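Local coordinates for cellulase IBT99 (Metagenomes, PDB 6WBT), which probably hydrolyses 6-phospho-alpha-glucosides as a family 4 glycoside hydrolase that uses NAD and a manganese ion, at residues Gly108-Gly113 against Met117-Arg122; Pro150-Ala155 against Ala391-Leu396. One frame throughout, in Å; residues are numbered along the deposited sequence.

From the N terminus, the chain runs through the first strands and helices of the Rossmann half and leaves helix 90-103 for the loop that holds Gly108-Gly113. Contact 1 closes at once, with three residues between its segments, where that loop turns into helix 114-136. Contact 2 opens only afterwards, so the two are in series and neither nested nor crossed; it closes a long excursion of 235 residues, bringing helix 380-402 of the C-terminal domain back onto helix 151-161. Their centres are about 10 Å apart. Met117 packs against Cys392 and Leu396, and Tyr119 against Pro150, so helix 114-136 touches both segments of contact 2.

Contact 1. Residues Gly108-Gly113 against Met117-Arg122; sequences GQETCG and MTYGMR. With NAD (nicotinamide-adenine-dinucleotide), chain G; G6P (6-O-phosphono-alpha-D-glucopyranose), chain F.
The ring of Tyr119 meets the cofactor at its edge: the ribose hydroxyl O3D of NAD lies in the ring plane, and Tyr119 OH donates to it over 2.6 Å. The backbone O of Glu110 approaches the same ring obliquely, 3.6 Å from Tyr119 CD2. One face of the Arg122 guanidinium is covered off-centre by Thr118 O and Tyr119 CA. Both Tyr119 and Glu110 belong to the active-site side of the NAD-binding Rossmann domain of family 4 glycoside hydrolases, where a loop leads into helix 114-136. The tyrosine reaches the ribose because its CG stands anti to the backbone N (chi1 -176°), swinging the ring toward the loop.

The carboxylate of Glu110, carried on an extended chain, touches both bound molecules. Its OE1 accepts from O4 of G6P at 2.8 Å, with a weak second bond from O3, while OE2 accepts from O2D of NAD at 3.2 Å. Arg87 also forms a salt bridge with OE2, giving this oxygen a second partner. Next to it, Gln109 OE1 accepts from Thr111 N at 2.6 Å, above the carbonyl plane, and from Thr111 OG1 on an in-plane lone pair. Thr111 OG1 also bonds His201, a manganese ligand.

Gly113 occupies the N-cap position of the helix. Its O receives Met117 N at 3.1 Å, with an N-H...O angle of 164°, and selenomethionine Met117 CG lies 3.4 Å from that same oxygen.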
loop_
_atom_site.group_PDB
_atom_site.type_symbol
_atom_site.label_atom_id
_atom_site.label_comp_id
_atom_site.label_asym_id
_atom_site.label_seq_id
_atom_site.Cartn_x
_atom_site.Cartn_y
_atom_site.Cartn_z
ATOM N N GLY A 108 17.090 31.178 8.933
ATOM C CA GLY A 108 15.892 31.932 9.237
ATOM C C GLY A 108 15.177 32.396 7.985
ATOM O O GLY A 108 15.485 33.462 7.443
ATOM N N GLN A 109 14.224 31.598 7.514
ATOM C CA GLN A 109 13.498 31.883 6.289
ATOM C C GLN A 109 12.017 32.070 6.598
ATOM O O GLN A 109 11.530 31.696 7.669
ATOM C CB GLN A 109 13.695 30.761 5.258
ATOM C CG GLN A 109 13.746 31.232 3.810
ATOM C CD GLN A 109 12.375 31.324 3.171
ATOM O OE1 GLN A 109 11.444 30.625 3.568
ATOM N NE2 GLN A 109 12.241 32.197 2.178
ATOM N N GLU A 110 11.307 32.666 5.639
ATOM C CA GLU A 110 9.884 32.935 5.814
ATOM C C GLU A 110 9.092 31.643 5.975
ATOM O O GLU A 110 8.271 31.514 6.891
ATOM C CB GLU A 110 9.357 33.739 4.624
ATOM C CG GLU A 110 7.877 34.071 4.701
ATOM C CD GLU A 110 7.288 34.415 3.346
ATOM O OE1 GLU A 110 7.539 33.664 2.381
ATOM O OE2 GLU A 110 6.579 35.439 3.246
ATOM N N THR A 111 9.323 30.673 5.090
ATOM C CA THR A 111 8.527 29.455 5.053
ATOM C C THR A 111 9.341 28.179 5.218
ATOM O O THR A 111 8.759 27.088 5.200
ATOM C CB THR A 111 7.739 29.377 3.738
ATOM O OG1 THR A 111 8.651 29.343 2.634
ATOM C CG2 THR A 111 6.832 30.582 3.596
ATOM N N CYS A 112 10.659 28.274 5.378
ATOM C CA CYS A 112 11.515 27.104 5.511
ATOM C C CYS A 112 12.291 27.169 6.818
ATOM O O CYS A 112 12.720 28.245 7.246
ATOM C CB CYS A 112 12.485 26.994 4.331
ATOM S SG CYS A 112 11.679 26.716 2.740
ATOM N N GLY A 113 12.471 26.009 7.445
ATOM C CA GLY A 113 13.185 25.939 8.703
ATOM C C GLY A 113 12.284 26.221 9.891
ATOM O O GLY A 113 11.056 26.085 9.835
HETATM N N MSE A 117 8.055 26.954 10.231
HETATM C CA MSE A 117 7.218 26.175 11.136
HETATM C C MSE A 117 6.544 27.080 12.159
HETATM O O MSE A 117 5.389 26.865 12.529
HETATM C CB MSE A 117 8.051 25.103 11.846
HETATM C CG MSE A 117 8.565 24.012 10.927
HETATM SE SE MSE A 117 9.439 22.564 11.890
HETATM C CE MSE A 117 10.989 23.531 12.566
ATOM N N THR A 118 7.282 28.094 12.618
ATOM C CA THR A 118 6.706 29.076 13.532
ATOM C C THR A 118 5.631 29.899 12.834
ATOM O O THR A 118 4.546 30.120 13.385
ATOM C CB THR A 118 7.805 29.984 14.085
ATOM O OG1 THR A 118 8.789 29.185 14.754
ATOM C CG2 THR A 118 7.222 30.991 15.061
ATOM N N TYR A 119 5.922 30.365 11.618
ATOM C CA TYR A 119 4.918 31.065 10.825
ATOM C C TYR A 119 3.728 30.164 10.516
ATOM O O TYR A 119 2.593 30.644 10.417
ATOM C CB TYR A 119 5.557 31.580 9.534
ATOM C CG TYR A 119 4.656 32.420 8.656
ATOM C CD1 TYR A 119 3.637 33.194 9.197
ATOM C CD2 TYR A 119 4.829 32.437 7.278
ATOM C CE1 TYR A 119 2.815 33.958 8.389
ATOM C CE2 TYR A 119 4.015 33.197 6.465
ATOM C CZ TYR A 119 3.010 33.955 7.024
ATOM O OH TYR A 119 2.199 34.711 6.209
ATOM N N GLY A 120 3.964 28.858 10.378
ATOM C CA GLY A 120 2.875 27.949 10.064
ATOM C C GLY A 120 1.869 27.814 11.191
ATOM O O GLY A 120 0.657 27.836 10.958
HETATM N N MSE A 121 2.350 27.677 12.424
HETATM C CA MSE A 121 1.466 27.482 13.570
HETATM C C MSE A 121 0.650 28.734 13.882
HETATM O O MSE A 121 -0.409 28.652 14.504
HETATM C CB MSE A 121 2.266 27.056 14.802
HETATM C CG MSE A 121 2.851 25.654 14.707
HETATM SE SE MSE A 121 3.045 24.813 16.455
HETATM C CE MSE A 121 1.172 24.827 16.999
ATOM N N ARG A 122 1.147 29.896 13.453
ATOM C CA ARG A 122 0.366 31.120 13.575
ATOM C C ARG A 122 -0.792 31.162 12.589
ATOM O O ARG A 122 -1.782 31.857 12.841
ATOM C CB ARG A 122 1.250 32.350 13.366
ATOM C CG ARG A 122 2.192 32.667 14.515
ATOM C CD ARG A 122 2.716 34.092 14.397
ATOM N NE ARG A 122 3.444 34.310 13.151
ATOM C CZ ARG A 122 4.760 34.177 13.023
ATOM N NH1 ARG A 122 5.497 33.827 14.068
ATOM N NH2 ARG A 122 5.340 34.395 11.851
HETATM P PA NAD G . 1.632 41.909 4.707
HETATM O O1A NAD G . 2.117 41.678 6.099
HETATM O O2A NAD G . 2.145 43.105 3.974
HETATM O O5B NAD G . 0.026 41.933 4.714
HETATM C C5B NAD G . -0.703 40.804 5.269
HETATM C C4B NAD G . -2.095 41.247 5.648
HETATM O O4B NAD G . -2.812 40.141 6.260
HETATM C C3B NAD G . -2.183 42.404 6.659
HETATM O O3B NAD G . -3.094 43.386 6.180
HETATM C C2B NAD G . -2.743 41.724 7.913
HETATM O O2B NAD G . -3.418 42.598 8.792
HETATM C C1B NAD G . -3.636 40.674 7.268
HETATM N N9A NAD G . -4.050 39.604 8.170
HETATM C C8A NAD G . -3.302 39.037 9.170
HETATM N N7A NAD G . -3.936 38.099 9.829
HETATM C C5A NAD G . -5.188 38.049 9.235
HETATM C C6A NAD G . -6.324 37.256 9.489
HETATM N N6A NAD G . -6.381 36.332 10.443
HETATM N N1A NAD G . -7.415 37.461 8.713
HETATM C C2A NAD G . -7.351 38.394 7.755
HETATM N N3A NAD G . -6.341 39.195 7.427
HETATM C C4A NAD G . -5.274 38.974 8.211
HETATM O O3 NAD G . 1.937 40.604 3.827
HETATM P PN NAD G . 2.515 40.410 2.343
HETATM O O1N NAD G . 1.712 41.240 1.398
HETATM O O2N NAD G . 3.996 40.595 2.372
HETATM O O5D NAD G . 2.178 38.862 2.107
HETATM C C5D NAD G . 0.807 38.432 2.298
HETATM C C4D NAD G . 0.753 36.925 2.290
HETATM O O4D NAD G . 1.002 36.450 0.948
HETATM C C3D NAD G . 1.797 36.216 3.165
HETATM O O3D NAD G . 1.177 35.164 3.892
HETATM C C2D NAD G . 2.754 35.667 2.102
HETATM O O2D NAD G . 3.588 34.609 2.543
HETATM C C1D NAD G . 1.757 35.252 1.027
HETATM N N1N NAD G . 2.408 35.004 -0.290
HETATM C C2N NAD G . 2.551 33.721 -0.746
HETATM C C3N NAD G . 3.178 33.467 -1.957
HETATM C C7N NAD G . 3.253 32.037 -2.428
HETATM O O7N NAD G . 4.242 31.656 -3.047
HETATM N N7N NAD G . 2.213 31.252 -2.179
HETATM C C4N NAD G . 3.691 34.533 -2.689
HETATM C C5N NAD G . 3.508 35.822 -2.235
HETATM C C6N NAD G . 2.862 36.037 -1.037
HETATM C C1 G6P F . 7.800 33.624 -3.913
HETATM C C2 G6P F . 7.533 32.551 -2.861
HETATM C C3 G6P F . 6.930 33.157 -1.600
HETATM C C4 G6P F . 7.769 34.336 -1.124
HETATM C C5 G6P F . 7.941 35.326 -2.269
HETATM C C6 G6P F . 8.732 36.565 -1.861
HETATM O O1 G6P F . 6.556 34.168 -4.367
HETATM O O2 G6P F . 6.633 31.572 -3.394
HETATM O O3 G6P F . 6.867 32.163 -0.572
HETATM O O4 G6P F . 7.124 34.978 -0.019
HETATM O O5 G6P F . 8.597 34.669 -3.355
HETATM O O6 G6P F . 9.005 36.559 -0.461
HETATM P P G6P F . 9.525 37.904 0.255
HETATM O O1P G6P F . 10.573 37.423 1.228
HETATM O O2P G6P F . 8.287 38.492 0.889
HETATM O O3P G6P F . 10.074 38.725 -0.888
#

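Contact 2. Residues Pro150-Ala155 against Ala391-Leu396; sequences PAAIVA and ACEGLL
With CG anti to its carbonyl carbon (chi1 -61°) and an extended chain beyond, Glu393 sends its carboxylate across to Ala152. In Leu396 CG stands anti to the backbone N instead (chi1 -166°), and its CD2 branch comes to 3.7 Å from CD1 of Ile153. The CG1-CD1 branch of Ile153 makes both contacts: CG1 lies 4.2 Å from Glu393 CG, and CD1 meets the leucine.

This is helix-to-helix packing between the Rossmann domain and the C-terminal domain. The axes of 151-155 and 391-396 approach to 9.8 Å and cross at -50°; Ile153 and Glu393 are the pair with the nearest CA atoms, 6.0 Å apart. Beyond the pair, Met121 of helix 114-136 packs on Leu396, while Leu395 and Ala391 touch a second subunit, so helix 380-402 also takes part in the assembly.

Ala152 CB lies 3.3 Å from Glu393 OE2 and 3.7 Å from OE1. A methyl group offers these oxygens no polar donor, so the Glu393-Ala152 pair contributes packing without a salt bridge, and the join between these segments rests on apolar and van der Waals contact.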
loop_
_atom_site.group_PDB
_atom_site.type_symbol
_atom_site.label_atom_id
_atom_site.label_comp_id
_atom_site.label_asym_id
_atom_site.label_seq_id
_atom_site.Cartn_x
_atom_site.Cartn_y
_atom_site.Cartn_z
ATOM N N PRO A 150 2.687 29.630 5.328
ATOM C CA PRO A 150 3.296 28.524 4.575
ATOM C C PRO A 150 2.249 27.612 3.945
ATOM O O PRO A 150 1.505 26.949 4.665
ATOM C CB PRO A 150 4.105 27.770 5.641
ATOM C CG PRO A 150 4.208 28.713 6.801
ATOM C CD PRO A 150 2.938 29.497 6.770
ATOM N N ALA A 151 2.208 27.584 2.610
ATOM C CA ALA A 151 1.172 26.831 1.912
ATOM C C ALA A 151 1.261 25.338 2.201
ATOM O O ALA A 151 0.250 24.632 2.115
ATOM C CB ALA A 151 1.260 27.089 0.409
ATOM N N ALA A 152 2.449 24.840 2.544
ATOM C CA ALA A 152 2.598 23.417 2.833
ATOM C C ALA A 152 1.926 23.048 4.150
ATOM O O ALA A 152 1.191 22.058 4.230
ATOM C CB ALA A 152 4.078 23.038 2.861
ATOM N N ILE A 153 2.164 23.840 5.198
ATOM C CA ILE A 153 1.640 23.501 6.516
ATOM C C ILE A 153 0.143 23.783 6.593
ATOM O O ILE A 153 -0.620 22.996 7.165
ATOM C CB ILE A 153 2.419 24.256 7.608
ATOM C CG1 ILE A 153 3.889 23.830 7.597
ATOM C CG2 ILE A 153 1.800 24.013 8.977
ATOM C CD1 ILE A 153 4.758 24.612 8.553
ATOM N N VAL A 154 -0.304 24.900 6.014
ATOM C CA VAL A 154 -1.711 25.267 6.136
ATOM C C VAL A 154 -2.594 24.331 5.320
ATOM O O VAL A 154 -3.734 24.051 5.707
ATOM C CB VAL A 154 -1.925 26.743 5.740
ATOM C CG1 VAL A 154 -1.048 27.652 6.588
ATOM C CG2 VAL A 154 -1.654 26.956 4.257
ATOM N N ALA A 155 -2.092 23.820 4.193
ATOM C CA ALA A 155 -2.893 22.909 3.383
ATOM C C ALA A 155 -3.055 21.560 4.069
ATOM O O ALA A 155 -4.144 20.975 4.053
ATOM C CB ALA A 155 -2.265 22.735 2.001
ATOM N N ALA A 391 6.655 14.103 7.528
ATOM C CA ALA A 391 6.573 13.774 8.945
ATOM C C ALA A 391 6.776 15.016 9.803
ATOM O O ALA A 391 6.089 15.198 10.814
ATOM C CB ALA A 391 7.602 12.701 9.298
ATOM N N CYS A 392 7.710 15.884 9.408
ATOM C CA CYS A 392 7.932 17.129 10.135
ATOM C C CYS A 392 6.684 18.004 10.119
ATOM O O CYS A 392 6.214 18.459 11.168
ATOM C CB CYS A 392 9.122 17.877 9.534
ATOM S SG CYS A 392 9.276 19.590 10.072
ATOM N N GLU A 393 6.133 18.251 8.928
ATOM C CA GLU A 393 4.915 19.049 8.831
ATOM C C GLU A 393 3.724 18.331 9.450
ATOM O O GLU A 393 2.824 18.982 9.992
ATOM C CB GLU A 393 4.631 19.395 7.370
ATOM C CG GLU A 393 5.729 20.208 6.703
ATOM C CD GLU A 393 5.467 20.443 5.228
ATOM O OE1 GLU A 393 4.494 19.868 4.697
ATOM O OE2 GLU A 393 6.236 21.200 4.601
ATOM N N GLY A 394 3.701 16.999 9.385
ATOM C CA GLY A 394 2.613 16.259 10.004
ATOM C C GLY A 394 2.639 16.339 11.518
ATOM O O GLY A 394 1.594 16.490 12.158
ATOM N N LEU A 395 3.831 16.241 12.112
ATOM C CA LEU A 395 3.947 16.364 13.562
ATOM C C LEU A 395 3.615 17.773 14.034
ATOM O O LEU A 395 3.127 17.950 15.157
ATOM C CB LEU A 395 5.354 15.973 14.012
ATOM C CG LEU A 395 5.737 14.498 13.878
ATOM C CD1 LEU A 395 7.240 14.324 14.015
ATOM C CD2 LEU A 395 5.002 13.655 14.906
ATOM N N LEU A 396 3.868 18.783 13.199
ATOM C CA LEU A 396 3.551 20.154 13.584
ATOM C C LEU A 396 2.051 20.411 13.561
ATOM O O LEU A 396 1.544 21.188 14.379
ATOM C CB LEU A 396 4.273 21.139 12.664
ATOM C CG LEU A 396 4.294 22.592 13.140
ATOM C CD1 LEU A 396 5.164 22.731 14.378
ATOM C CD2 LEU A 396 4.774 23.516 12.035
#